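Local structure of aromatic-amino-acid transaminase TyrB (Burkholderia cenocepacia K56-2Valvano, 4WD2) at residues Pro52-Val57 against Lys313-Glu318; Glu59-Leu64 against Ala299-Ala304; Gly69-Leu74 against Pro294-Ala299; Ile103-Thr108 against Gly265-Cys270; Ala119-Arg124 against Gly281-Ala286. The protein probably catalyses the pyridoxal phosphate-dependent transfer of amino groups between aromatic amino acids and 2-oxo acids. All blocks are in the same frame, centred on the assembly; numbering follows the deposited sequence.

Contact 1 of 5, residues Pro52-Val57 against Lys313-Glu318; sequences PVMGAV and KQWEEE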
# COMPACT_ATOMS: atom_id res chain seq x y z
N PRO A 52 12.73 1.24 -19.82
CA PRO A 52 14.12 1.04 -19.39
C PRO A 52 14.27 0.59 -17.94
O PRO A 52 13.40 0.80 -17.11
CB PRO A 52 14.75 2.42 -19.59
CG PRO A 52 13.61 3.38 -19.43
CD PRO A 52 12.39 2.67 -19.96
N VAL A 53 15.40 -0.06 -17.67
CA VAL A 53 15.90 -0.23 -16.32
C VAL A 53 17.07 0.74 -16.18
O VAL A 53 18.10 0.55 -16.82
CB VAL A 53 16.37 -1.67 -16.04
CG1 VAL A 53 17.12 -1.73 -14.72
CG2 VAL A 53 15.19 -2.62 -16.03
N MET A 54 16.91 1.79 -15.38
CA MET A 54 17.93 2.82 -15.32
C MET A 54 19.23 2.25 -14.77
O MET A 54 19.21 1.43 -13.85
CB MET A 54 17.46 4.01 -14.48
CG MET A 54 16.22 4.69 -15.04
SD MET A 54 15.69 6.13 -14.09
CE MET A 54 16.72 7.43 -14.75
N GLY A 55 20.35 2.69 -15.35
CA GLY A 55 21.67 2.23 -14.95
C GLY A 55 21.90 2.32 -13.46
O GLY A 55 22.40 1.38 -12.84
N ALA A 56 21.54 3.47 -12.88
CA ALA A 56 21.73 3.70 -11.46
C ALA A 56 20.90 2.73 -10.63
O ALA A 56 21.33 2.30 -9.56
CB ALA A 56 21.38 5.13 -11.10
N VAL A 57 19.71 2.41 -11.12
CA VAL A 57 18.82 1.51 -10.41
C VAL A 57 19.37 0.08 -10.44
O VAL A 57 19.39 -0.60 -9.42
CB VAL A 57 17.40 1.55 -11.01
CG1 VAL A 57 16.58 0.36 -10.56
CG2 VAL A 57 16.72 2.85 -10.63
N LYS A 313 24.50 10.89 -9.37
CA LYS A 313 24.92 11.54 -10.60
C LYS A 313 24.50 10.75 -11.84
O LYS A 313 24.01 11.32 -12.81
CB LYS A 313 26.44 11.74 -10.59
CG LYS A 313 26.95 12.57 -11.76
CD LYS A 313 28.45 12.82 -11.65
CE LYS A 313 28.97 13.57 -12.86
NZ LYS A 313 30.45 13.71 -12.80
N GLN A 314 24.68 9.44 -11.79
CA GLN A 314 24.32 8.57 -12.90
C GLN A 314 22.82 8.61 -13.15
O GLN A 314 22.37 8.60 -14.30
CB GLN A 314 24.77 7.14 -12.62
CG GLN A 314 24.56 6.18 -13.78
CD GLN A 314 24.91 4.77 -13.39
OE1 GLN A 314 25.11 4.48 -12.21
NE2 GLN A 314 24.97 3.88 -14.38
N TRP A 315 22.05 8.64 -12.07
CA TRP A 315 20.60 8.75 -12.18
C TRP A 315 20.16 10.08 -12.80
O TRP A 315 19.36 10.08 -13.74
CB TRP A 315 19.95 8.57 -10.81
CG TRP A 315 18.48 8.87 -10.82
CD1 TRP A 315 17.51 8.15 -11.45
CD2 TRP A 315 17.83 9.97 -10.19
NE1 TRP A 315 16.28 8.73 -11.24
CE2 TRP A 315 16.45 9.86 -10.48
CE3 TRP A 315 18.27 11.05 -9.41
CZ2 TRP A 315 15.51 10.77 -10.00
CZ3 TRP A 315 17.34 11.95 -8.94
CH2 TRP A 315 15.98 11.81 -9.24
N GLU A 316 20.66 11.19 -12.27
CA GLU A 316 20.28 12.51 -12.78
C GLU A 316 20.65 12.66 -14.26
O GLU A 316 19.92 13.28 -15.03
CB GLU A 316 20.93 13.63 -11.96
CG GLU A 316 20.42 13.74 -10.53
CD GLU A 316 20.85 15.03 -9.84
OE1 GLU A 316 21.22 16.00 -10.54
OE2 GLU A 316 20.82 15.07 -8.59
N GLU A 317 21.79 12.10 -14.63
CA GLU A 317 22.24 12.16 -16.01
C GLU A 317 21.30 11.41 -16.96
O GLU A 317 20.93 11.94 -18.00
CB GLU A 317 23.67 11.62 -16.14
CG GLU A 317 24.73 12.61 -15.67
CD GLU A 317 26.15 12.08 -15.80
OE1 GLU A 317 26.33 10.89 -16.15
OE2 GLU A 317 27.09 12.86 -15.54
N GLU A 318 20.91 10.19 -16.60
CA GLU A 318 20.03 9.41 -17.47
C GLU A 318 18.65 10.04 -17.54
O GLU A 318 18.03 10.08 -18.61
CB GLU A 318 19.92 7.95 -16.98
CG GLU A 318 19.03 7.07 -17.88
CD GLU A 318 19.18 5.58 -17.60
OE1 GLU A 318 19.87 5.21 -16.63
OE2 GLU A 318 18.60 4.77 -18.35
O HOH W 1 19.48 2.41 -18.74
O HOH W 2 20.76 5.98 -14.49

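Contact 2 of 5, residues Glu59-Leu64 against Ala299-Ala304; sequences EAETAL and AKVVAA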
# COMPACT_ATOMS: atom_id res chain seq x y z
N GLU A 59 22.49 -0.78 -10.82
CA GLU A 59 23.71 -0.79 -10.02
C GLU A 59 23.41 -0.84 -8.53
O GLU A 59 24.11 -1.51 -7.77
CB GLU A 59 24.56 0.44 -10.36
N ALA A 60 22.37 -0.12 -8.10
CA ALA A 60 21.94 -0.14 -6.70
C ALA A 60 21.41 -1.51 -6.30
O ALA A 60 21.74 -2.03 -5.22
CB ALA A 60 20.87 0.92 -6.46
N GLU A 61 20.57 -2.09 -7.16
CA GLU A 61 20.01 -3.41 -6.95
C GLU A 61 21.11 -4.46 -6.82
O GLU A 61 21.04 -5.35 -5.95
CB GLU A 61 19.06 -3.78 -8.09
CG GLU A 61 17.76 -3.01 -8.07
CD GLU A 61 16.93 -3.24 -9.31
OE1 GLU A 61 17.50 -3.69 -10.32
OE2 GLU A 61 15.71 -2.96 -9.28
N THR A 62 22.11 -4.36 -7.69
CA THR A 62 23.29 -5.22 -7.62
C THR A 62 23.97 -5.13 -6.24
O THR A 62 24.30 -6.15 -5.64
CB THR A 62 24.31 -4.85 -8.71
OG1 THR A 62 23.82 -5.26 -9.99
CG2 THR A 62 25.65 -5.54 -8.46
N ALA A 63 24.17 -3.91 -5.75
CA ALA A 63 24.82 -3.71 -4.46
C ALA A 63 23.95 -4.22 -3.32
O ALA A 63 24.45 -4.84 -2.38
CB ALA A 63 25.15 -2.24 -4.26
N LEU A 64 22.64 -3.97 -3.40
CA LEU A 64 21.71 -4.41 -2.36
C LEU A 64 21.62 -5.93 -2.28
O LEU A 64 21.36 -6.50 -1.22
CB LEU A 64 20.33 -3.82 -2.60
CG LEU A 64 20.20 -2.30 -2.41
CD1 LEU A 64 18.90 -1.79 -3.00
CD2 LEU A 64 20.31 -1.93 -0.94
N ALA A 299 12.14 1.23 -1.69
CA ALA A 299 12.65 2.36 -0.93
C ALA A 299 14.17 2.27 -0.69
O ALA A 299 14.87 3.28 -0.70
CB ALA A 299 11.92 2.49 0.40
N LYS A 300 14.67 1.05 -0.46
CA LYS A 300 16.11 0.83 -0.34
C LYS A 300 16.82 1.20 -1.63
O LYS A 300 17.89 1.81 -1.59
CB LYS A 300 16.41 -0.63 0.01
CG LYS A 300 16.15 -1.01 1.46
CD LYS A 300 17.12 -0.33 2.43
CE LYS A 300 17.15 -1.06 3.77
NZ LYS A 300 17.85 -0.29 4.84
N VAL A 301 16.24 0.83 -2.77
CA VAL A 301 16.82 1.14 -4.07
C VAL A 301 16.88 2.65 -4.28
O VAL A 301 17.92 3.20 -4.63
CB VAL A 301 16.02 0.51 -5.24
CG1 VAL A 301 16.51 1.05 -6.58
CG2 VAL A 301 16.13 -1.01 -5.21
N VAL A 302 15.75 3.31 -4.07
CA VAL A 302 15.67 4.76 -4.23
C VAL A 302 16.62 5.48 -3.27
O VAL A 302 17.35 6.38 -3.68
CB VAL A 302 14.23 5.27 -4.03
CG1 VAL A 302 14.21 6.79 -3.89
CG2 VAL A 302 13.34 4.82 -5.19
N ALA A 303 16.61 5.08 -2.00
CA ALA A 303 17.50 5.70 -1.01
C ALA A 303 18.97 5.49 -1.37
O ALA A 303 19.80 6.38 -1.17
CB ALA A 303 17.20 5.15 0.38
N ALA A 304 19.30 4.31 -1.89
CA ALA A 304 20.67 4.02 -2.29
C ALA A 304 21.10 4.88 -3.48
O ALA A 304 22.23 5.35 -3.54
CB ALA A 304 20.83 2.54 -2.62

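Contact 3 of 5, residues Gly69-Leu74 against Pro294-Ala299; sequences GPKPYL and PQTYGA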
# COMPACT_ATOMS: atom_id res chain seq x y z
N GLY A 69 19.91 -9.55 4.36
CA GLY A 69 19.56 -9.55 5.77
C GLY A 69 18.07 -9.70 5.98
O GLY A 69 17.31 -9.76 5.00
N PRO A 70 17.63 -9.76 7.25
CA PRO A 70 16.22 -9.93 7.59
C PRO A 70 15.39 -8.73 7.16
O PRO A 70 15.95 -7.67 6.91
CB PRO A 70 16.23 -10.06 9.12
CG PRO A 70 17.49 -9.36 9.54
CD PRO A 70 18.48 -9.62 8.45
N LYS A 71 14.07 -8.90 7.08
CA LYS A 71 13.20 -7.82 6.65
C LYS A 71 12.14 -7.50 7.70
O LYS A 71 11.00 -7.92 7.57
CB LYS A 71 12.55 -8.16 5.30
CG LYS A 71 13.54 -8.30 4.15
CD LYS A 71 14.15 -6.94 3.78
CE LYS A 71 15.47 -7.09 3.02
NZ LYS A 71 16.04 -5.77 2.62
N PRO A 72 12.54 -6.77 8.75
CA PRO A 72 11.57 -6.36 9.78
C PRO A 72 10.64 -5.27 9.30
O PRO A 72 10.89 -4.65 8.25
CB PRO A 72 12.47 -5.85 10.91
CG PRO A 72 13.67 -5.32 10.20
CD PRO A 72 13.89 -6.29 9.06
N TYR A 73 9.56 -5.04 10.04
CA TYR A 73 8.65 -3.94 9.74
C TYR A 73 9.41 -2.62 9.76
O TYR A 73 10.21 -2.37 10.67
CB TYR A 73 7.49 -3.87 10.75
CG TYR A 73 6.50 -5.01 10.69
CD1 TYR A 73 5.63 -5.14 9.62
CD2 TYR A 73 6.40 -5.92 11.74
CE1 TYR A 73 4.71 -6.17 9.58
CE2 TYR A 73 5.47 -6.95 11.70
CZ TYR A 73 4.64 -7.07 10.61
OH TYR A 73 3.72 -8.08 10.56
N LEU A 74 9.14 -1.79 8.76
CA LEU A 74 9.59 -0.40 8.76
C LEU A 74 8.67 0.40 9.68
O LEU A 74 7.58 -0.07 10.02
CB LEU A 74 9.58 0.17 7.34
CG LEU A 74 10.51 -0.42 6.27
CD1 LEU A 74 10.37 0.35 4.96
CD2 LEU A 74 11.95 -0.42 6.74
N PRO A 294 5.01 0.76 5.12
CA PRO A 294 5.32 0.57 3.69
C PRO A 294 6.41 -0.48 3.45
O PRO A 294 7.01 -0.96 4.42
CB PRO A 294 5.79 1.95 3.26
CG PRO A 294 6.50 2.46 4.48
CD PRO A 294 5.72 1.93 5.67
N GLN A 295 6.68 -0.79 2.18
CA GLN A 295 7.59 -1.88 1.84
C GLN A 295 9.04 -1.42 1.71
O GLN A 295 9.34 -0.23 1.59
CB GLN A 295 7.14 -2.57 0.54
CG GLN A 295 7.56 -1.88 -0.76
CD GLN A 295 6.71 -0.65 -1.09
OE1 GLN A 295 6.12 -0.02 -0.22
NE2 GLN A 295 6.65 -0.31 -2.37
N THR A 296 9.93 -2.40 1.72
CA THR A 296 11.35 -2.14 1.92
C THR A 296 12.14 -2.06 0.62
O THR A 296 12.98 -1.19 0.45
CB THR A 296 11.96 -3.23 2.82
OG1 THR A 296 11.36 -3.18 4.12
CG2 THR A 296 13.46 -3.06 2.96
N TYR A 297 11.87 -2.99 -0.29
CA TYR A 297 12.74 -3.16 -1.45
C TYR A 297 12.92 -1.88 -2.28
O TYR A 297 14.02 -1.35 -2.37
CB TYR A 297 12.22 -4.28 -2.34
CG TYR A 297 13.18 -4.59 -3.46
CD1 TYR A 297 12.91 -4.18 -4.76
CD2 TYR A 297 14.37 -5.26 -3.21
CE1 TYR A 297 13.80 -4.45 -5.78
CE2 TYR A 297 15.27 -5.52 -4.23
CZ TYR A 297 14.97 -5.12 -5.51
OH TYR A 297 15.86 -5.38 -6.54
N GLY A 298 11.83 -1.38 -2.87
CA GLY A 298 11.88 -0.17 -3.67
C GLY A 298 12.46 1.06 -2.97
O GLY A 298 13.18 1.86 -3.58
N ALA A 299 12.14 1.23 -1.69
CA ALA A 299 12.65 2.36 -0.93
C ALA A 299 14.17 2.27 -0.69
O ALA A 299 14.87 3.28 -0.70
CB ALA A 299 11.92 2.49 0.40
O HOH W 3 12.73 -4.45 6.40
O HOH W 4 7.33 -2.69 6.81

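Contact 4 of 5, residues Ile103-Thr108 against Gly265-Cys270; sequences IATLQT and GLSVVC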
# COMPACT_ATOMS: atom_id res chain seq x y z
N ILE A 103 8.61 20.71 7.57
CA ILE A 103 8.09 19.75 6.59
C ILE A 103 7.97 18.34 7.15
O ILE A 103 8.97 17.74 7.54
CB ILE A 103 8.98 19.67 5.34
CG1 ILE A 103 9.22 21.06 4.74
CG2 ILE A 103 8.36 18.76 4.29
CD1 ILE A 103 10.22 21.02 3.60
N ALA A 104 6.75 17.80 7.19
CA ALA A 104 6.56 16.40 7.53
C ALA A 104 6.60 15.55 6.27
O ALA A 104 5.76 15.73 5.38
CB ALA A 104 5.23 16.20 8.28
N THR A 105 7.57 14.65 6.18
CA THR A 105 7.71 13.76 5.01
C THR A 105 7.66 12.27 5.39
O THR A 105 8.31 11.84 6.35
CB THR A 105 9.02 14.02 4.26
OG1 THR A 105 9.03 15.37 3.76
CG2 THR A 105 9.18 13.06 3.08
N LEU A 106 6.87 11.50 4.64
CA LEU A 106 6.86 10.05 4.79
C LEU A 106 6.89 9.33 3.45
O LEU A 106 6.51 9.88 2.41
CB LEU A 106 5.63 9.59 5.59
CG LEU A 106 4.26 9.70 4.92
CD1 LEU A 106 3.34 8.59 5.40
CD2 LEU A 106 3.64 11.06 5.18
N GLN A 107 7.34 8.08 3.50
CA GLN A 107 7.36 7.18 2.36
C GLN A 107 5.95 6.69 2.04
O GLN A 107 5.18 6.37 2.95
CB GLN A 107 8.28 6.00 2.65
CG GLN A 107 8.28 4.89 1.62
CD GLN A 107 8.99 3.65 2.13
OE1 GLN A 107 9.82 3.73 3.04
NE2 GLN A 107 8.66 2.49 1.56
N THR A 108 5.61 6.64 0.76
CA THR A 108 4.26 6.25 0.35
C THR A 108 4.29 5.22 -0.78
O THR A 108 5.33 4.98 -1.40
CB THR A 108 3.42 7.46 -0.12
OG1 THR A 108 3.99 8.01 -1.31
CG2 THR A 108 3.36 8.54 0.97
N GLY A 265 6.50 9.80 -2.29
CA GLY A 265 6.54 10.50 -1.02
C GLY A 265 5.35 11.41 -0.81
O GLY A 265 4.70 11.85 -1.77
N LEU A 266 5.05 11.68 0.45
CA LEU A 266 4.09 12.72 0.80
C LEU A 266 4.77 13.70 1.75
O LEU A 266 5.33 13.30 2.77
CB LEU A 266 2.84 12.13 1.46
CG LEU A 266 1.82 13.16 1.97
CD1 LEU A 266 1.29 14.03 0.84
CD2 LEU A 266 0.66 12.47 2.71
N SER A 267 4.73 14.98 1.39
CA SER A 267 5.27 16.01 2.26
C SER A 267 4.20 17.05 2.57
O SER A 267 3.45 17.47 1.68
CB SER A 267 6.48 16.69 1.63
OG SER A 267 7.56 15.79 1.51
N VAL A 268 4.15 17.47 3.83
CA VAL A 268 3.26 18.55 4.22
C VAL A 268 4.08 19.67 4.86
O VAL A 268 4.85 19.43 5.79
CB VAL A 268 2.16 18.06 5.19
CG1 VAL A 268 1.18 19.18 5.51
CG2 VAL A 268 1.43 16.87 4.58
N VAL A 269 3.92 20.89 4.33
CA VAL A 269 4.64 22.06 4.83
C VAL A 269 3.78 22.79 5.85
O VAL A 269 2.67 23.22 5.52
CB VAL A 269 5.00 23.02 3.70
CG1 VAL A 269 5.82 24.19 4.23
CG2 VAL A 269 5.75 22.28 2.59
N CYS A 270 4.28 22.93 7.07
CA CYS A 270 3.47 23.44 8.18
C CYS A 270 4.01 24.75 8.75
O CYS A 270 5.11 25.18 8.40
CB CYS A 270 3.39 22.39 9.29
SG CYS A 270 2.85 20.77 8.72

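Contact 5 of 5, residues Ala119-Arg124 against Gly281-Ala286; sequences ADFLKR and GQLAGA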
# COMPACT_ATOMS: atom_id res chain seq x y z
N ALA A 119 -5.32 12.65 1.43
CA ALA A 119 -6.78 12.78 1.41
C ALA A 119 -7.43 12.30 2.72
O ALA A 119 -8.35 12.95 3.22
CB ALA A 119 -7.37 12.00 0.22
N ASP A 120 -6.97 11.17 3.24
CA ASP A 120 -7.55 10.61 4.47
C ASP A 120 -7.27 11.52 5.68
O ASP A 120 -8.13 11.71 6.54
CB ASP A 120 -7.02 9.19 4.72
CG ASP A 120 -7.69 8.14 3.83
OD1 ASP A 120 -8.68 8.46 3.14
OD2 ASP A 120 -7.23 6.97 3.84
N PHE A 121 -6.05 12.05 5.76
CA PHE A 121 -5.68 13.03 6.78
C PHE A 121 -6.54 14.30 6.66
O PHE A 121 -7.08 14.79 7.64
CB PHE A 121 -4.18 13.38 6.67
CG PHE A 121 -3.78 14.65 7.39
CD1 PHE A 121 -3.65 14.68 8.78
CD2 PHE A 121 -3.49 15.81 6.68
CE1 PHE A 121 -3.28 15.85 9.44
CE2 PHE A 121 -3.11 16.97 7.34
CZ PHE A 121 -3.00 16.99 8.71
N LEU A 122 -6.67 14.82 5.44
CA LEU A 122 -7.45 16.03 5.20
C LEU A 122 -8.94 15.86 5.52
O LEU A 122 -9.56 16.76 6.06
CB LEU A 122 -7.28 16.50 3.76
CG LEU A 122 -5.93 17.11 3.36
CD1 LEU A 122 -5.91 17.39 1.87
CD2 LEU A 122 -5.65 18.39 4.16
N LYS A 123 -9.51 14.71 5.17
CA LYS A 123 -10.93 14.45 5.44
C LYS A 123 -11.21 14.46 6.93
O LYS A 123 -12.26 14.91 7.39
CB LYS A 123 -11.36 13.12 4.83
CG LYS A 123 -12.82 12.76 5.07
CD LYS A 123 -13.75 13.83 4.47
CE LYS A 123 -15.21 13.55 4.81
NZ LYS A 123 -16.11 14.51 4.12
N ARG A 124 -10.24 13.96 7.69
CA ARG A 124 -10.40 13.81 9.13
C ARG A 124 -10.34 15.17 9.82
O ARG A 124 -11.06 15.40 10.80
CB ARG A 124 -9.33 12.86 9.68
CG ARG A 124 -9.47 12.61 11.16
CD ARG A 124 -8.96 11.24 11.55
NE ARG A 124 -9.00 11.09 13.00
CZ ARG A 124 -7.96 11.35 13.78
NH1 ARG A 124 -6.81 11.72 13.25
NH2 ARG A 124 -8.07 11.20 15.10
N GLY A 281 2.60 12.68 12.78
CA GLY A 281 1.98 11.65 13.59
C GLY A 281 0.61 11.25 13.08
O GLY A 281 0.23 10.08 13.13
N GLN A 282 -0.16 12.22 12.59
CA GLN A 282 -1.50 11.92 12.10
C GLN A 282 -1.44 11.34 10.69
O GLN A 282 -2.34 10.61 10.29
CB GLN A 282 -2.39 13.17 12.14
CG GLN A 282 -2.64 13.70 13.56
CD GLN A 282 -3.28 12.66 14.48
OE1 GLN A 282 -3.93 11.71 14.02
NE2 GLN A 282 -3.08 12.83 15.78
N LEU A 283 -0.39 11.66 9.94
CA LEU A 283 -0.19 11.01 8.65
C LEU A 283 0.18 9.53 8.89
O LEU A 283 -0.30 8.65 8.17
CB LEU A 283 0.90 11.73 7.85
CG LEU A 283 0.57 13.16 7.37
CD1 LEU A 283 1.82 13.81 6.80
CD2 LEU A 283 -0.56 13.17 6.34
N ALA A 284 1.00 9.27 9.90
CA ALA A 284 1.28 7.90 10.33
C ALA A 284 -0.01 7.19 10.77
O ALA A 284 -0.18 6.00 10.53
CB ALA A 284 2.30 7.88 11.46
N GLY A 285 -0.91 7.95 11.40
CA GLY A 285 -2.23 7.45 11.77
C GLY A 285 -3.03 7.00 10.56
O GLY A 285 -3.70 5.96 10.60
N ALA A 286 -2.98 7.77 9.48
CA ALA A 286 -3.67 7.40 8.26
C ALA A 286 -3.09 6.12 7.68
O ALA A 286 -3.83 5.24 7.23
CB ALA A 286 -3.58 8.53 7.23
O HOH W 5 -4.46 6.08 4.28
O HOH W 6 -5.11 10.47 10.77

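Contact 1 of 5, residues Pro52-Val57 against Lys313-Glu318
The chain at Pro52-Val57 turns into helix 55-65 against the flank of helix 309-338, and the backbones come nearest at Ala56 and Trp315, whose CA atoms are 5.2 Å apart. Gly55, at the first turn of its helix, gives its N-H to Glu318 OE1 (N to OE1 2.9 Å, 148° at the hydrogen), which receives it on the syn lone pair. Glu318 spans the gap because CG lies anti to the backbone N (chi1 -179°) and the chain beyond runs extended. Its carboxylate thus sits at a helix N-terminus, where the helix dipole would probably help to keep it ionised. OE1 also lies 3.3 Å from CA of Met54, the N-cap residue. Helix 309-338 matches the long helix that links the large and small domains in fold-type I aminotransferases, so the contact sets the start of helix 55-65 on that connector. Met54 bends at chi3 (84°) and makes a Met-aromatic contact: SD stands at the edge of the five-membered ring of Trp315, 4.7 Å from its centroid, and CE meets CD1 of that indole at 3.5 Å. The indole NE1 is held by Asn255 O, and the ring stacks with Phe256, close in sequence to the cofactor-bearing Lys254. Ala56 CB rests on Trp315 CB (3.7 Å). Gln314 lies along the turn beside them, its amide NE2 3.6 Å from Gly55 C.

Contact 2 of 5, residues Glu59-Leu64 against Ala299-Ala304
The backbone bond from Leu64 N to Ala60 O (2.8 Å) joins, one turn apart, two residues of helix 55-65 that both face Val301 on helix 297-307. Between the helices themselves the contact is apolar. Leu64 and Val301 carry the largest shares: Leu64 CD1 meets Val301 CG2 at 3.6 Å, the two side chains crossing at about a right angle, and also reaches Lys300 CB at 4.1 Å. Val301 presents that methyl because CG1 lies anti to the backbone N (chi1 170°), leaving CG2 turned to the leucine. The same methyl takes Glu61 CG at 3.9 Å, so one methyl touches both chains. Lys300 starts toward the other helix, but bends at chi2 and leads its amine away. Farther along, Ala60 CB and Ala304 CB meet at 4.2 Å; the axes of the short helical segments pass 9.2 Å apart. Leu311 of helix 309-338 and Val305 also cover Ala60. With N-to-C directions 115° apart, the segments form a steeply crossed helix pair, which ties the N-terminal part of the fold-type I aminotransferase chain to helix 297-307, which precedes the long helix 309-338.

Contact 3 of 5, residues Gly69-Leu74 against Pro294-Ala299
Leu74 and Thr296 bury the most surface here, with Pro294 and Lys71 next. The leucine CB points at the second segment, and its CD1 branch touches two successive carbonyl oxygens, 3.6 Å from both Pro294 O and Gln295 O. Its CG meets Thr296 OG1 at 3.6 Å. With OG1 of Thr296 anti to the carbonyl carbon (chi1 -64°), the hydroxyl faces Leu74 and CG2 faces Lys71, touching its NZ at 3.8 Å. OG1 bonds to Gly260 O of the second subunit and also accepts from a water (2.9 Å to the water oxygen) that gives its other hydrogen to Pro72 O; these two bonds probably fix the rotation. A second water bridges differently, accepting the N-H of Leu74 (2.8 Å from N) and donating to Pro294 O. This loop, between helices 55-65 and 80-91, lies at the dimer interface of the fold-type I enzyme: the hydroxyl of Tyr73 bonds to the pyridoxal phosphate-lysine of the second subunit, and its ring meets Tyr259 of that subunit edge to face. As in other class I aminotransferases, each active site therefore probably draws on both chains. Gln295 points away from Leu74 and bonds through NE2 to Arg262 O. Tyr297, likewise turned away, stacks its ring on Tyr297 of the second subunit.

Contact 4 of 5, residues Ile103-Thr108 against Gly265-Cys270
Thr105 and Ser267 both place their hydroxyl oxygens anti to the carbonyl carbon (chi1 -62° and -66°), and this turns the two groups together across a non-hydrogen-bonded pair: Thr105 OG1 donates to Ser267 OG at 2.7 Å. Gln87 of helix 80-91 has a further bond to that threonine oxygen. Around them strands 103-108 and 264-269 run antiparallel. The Ala104-Val268 pair is closed by two N-H...O bonds, 2.9 Å from Ala104 N to Val268 O and 2.8 Å from Val268 N to Ala104 O, and the Leu106-Leu266 pair is closed likewise. CA-H...O contacts fill the intervals, as from Ser267 CA to Ala104 O (3.2 Å). On the sheet face of Leu106 and Leu266 the two side chains lie side by side, Leu106 CD2 being 4.0 Å from Leu266 CB. Thr108 crosses at the end, its CG2 3.7 Å from Leu266 CB, while its OG1 is bonded to Gly110 O. On the Thr105 face Ile103 CG2 packs on Ser267 CB. The pair forms one edge of the mixed sheet of the large domain, where strand 264-269 is antiparallel to both neighbours, as in fold-type I enzymes. The threonine hydroxyl accepts from Gln87 NE2 and gives its own proton to Ser267 OG, linking these buried groups in a short polar chain.

Contact 5 of 5, residues Ala119-Arg124 against Gly281-Ala286
Arg124 and Gln282 make the direct polar link: NH1 donates to OE1 at 3.0 Å, 144° at the hydrogen. The oxygen lies near the guanidinium plane, yet the nitrogen stands well above the plane of the amide carbonyl, not on a lone pair. Phe121 carries the apolar part. Its CG is anti to the backbone N (chi1 163°), which brings CB and the ring against Leu283 and Gln282: CB meets Leu283 CD2 at 3.6 Å, and Gln282 CB touches the ring edge, 3.9 Å from CD1. Asp120 CB and Ala286 CB meet at 4.3 Å. One water then joins Asp120 OD2 (2.9 Å) to Ala286 O, and a second, weakly bound by Arg124 NH1, gives a hydrogen to Gln282 O. Farther out, Lys116 makes a salt bridge to Asp120 OD1, and Tyr125 meets the Phe121 ring. Gln282 NE2 donates to Asp14 O of the second subunit, whose Ile13 packs on Phe121. The axes of the short segments of helices 110-125 and 273-288 pass 9.1 Å apart, on the side of the sheet carrying Leu266 and Val268. Gln282 thus uses both ends of its amide, the oxygen for Arg124 and the nitrogen for the partner chain, so this helix pair is coupled to the dimer's N-terminal arm.

How the contacts relate
Along the chain the first segments run in order from contact 1 to contact 5; contact 5 alternates with contact 4, and contacts 2 to 5 all fall between the segments of contact 1. Contacts 1 and 2 share helix 55-65, contacts 2 and 3 share helix 297-307; in each case the centres are 12 Å apart. Gln107 passes the connection on: its NE2 probably bonds to Gln295 O, joining contact 3 to the sheet edge of contact 4. Contact 5, its centre 11 Å from that of contact 4, packs on the strand pair through Leu283. The five thus extend from helix 309-338, probably the interdomain helix, to the large sheet, and all but contact 2 also touch the second subunit.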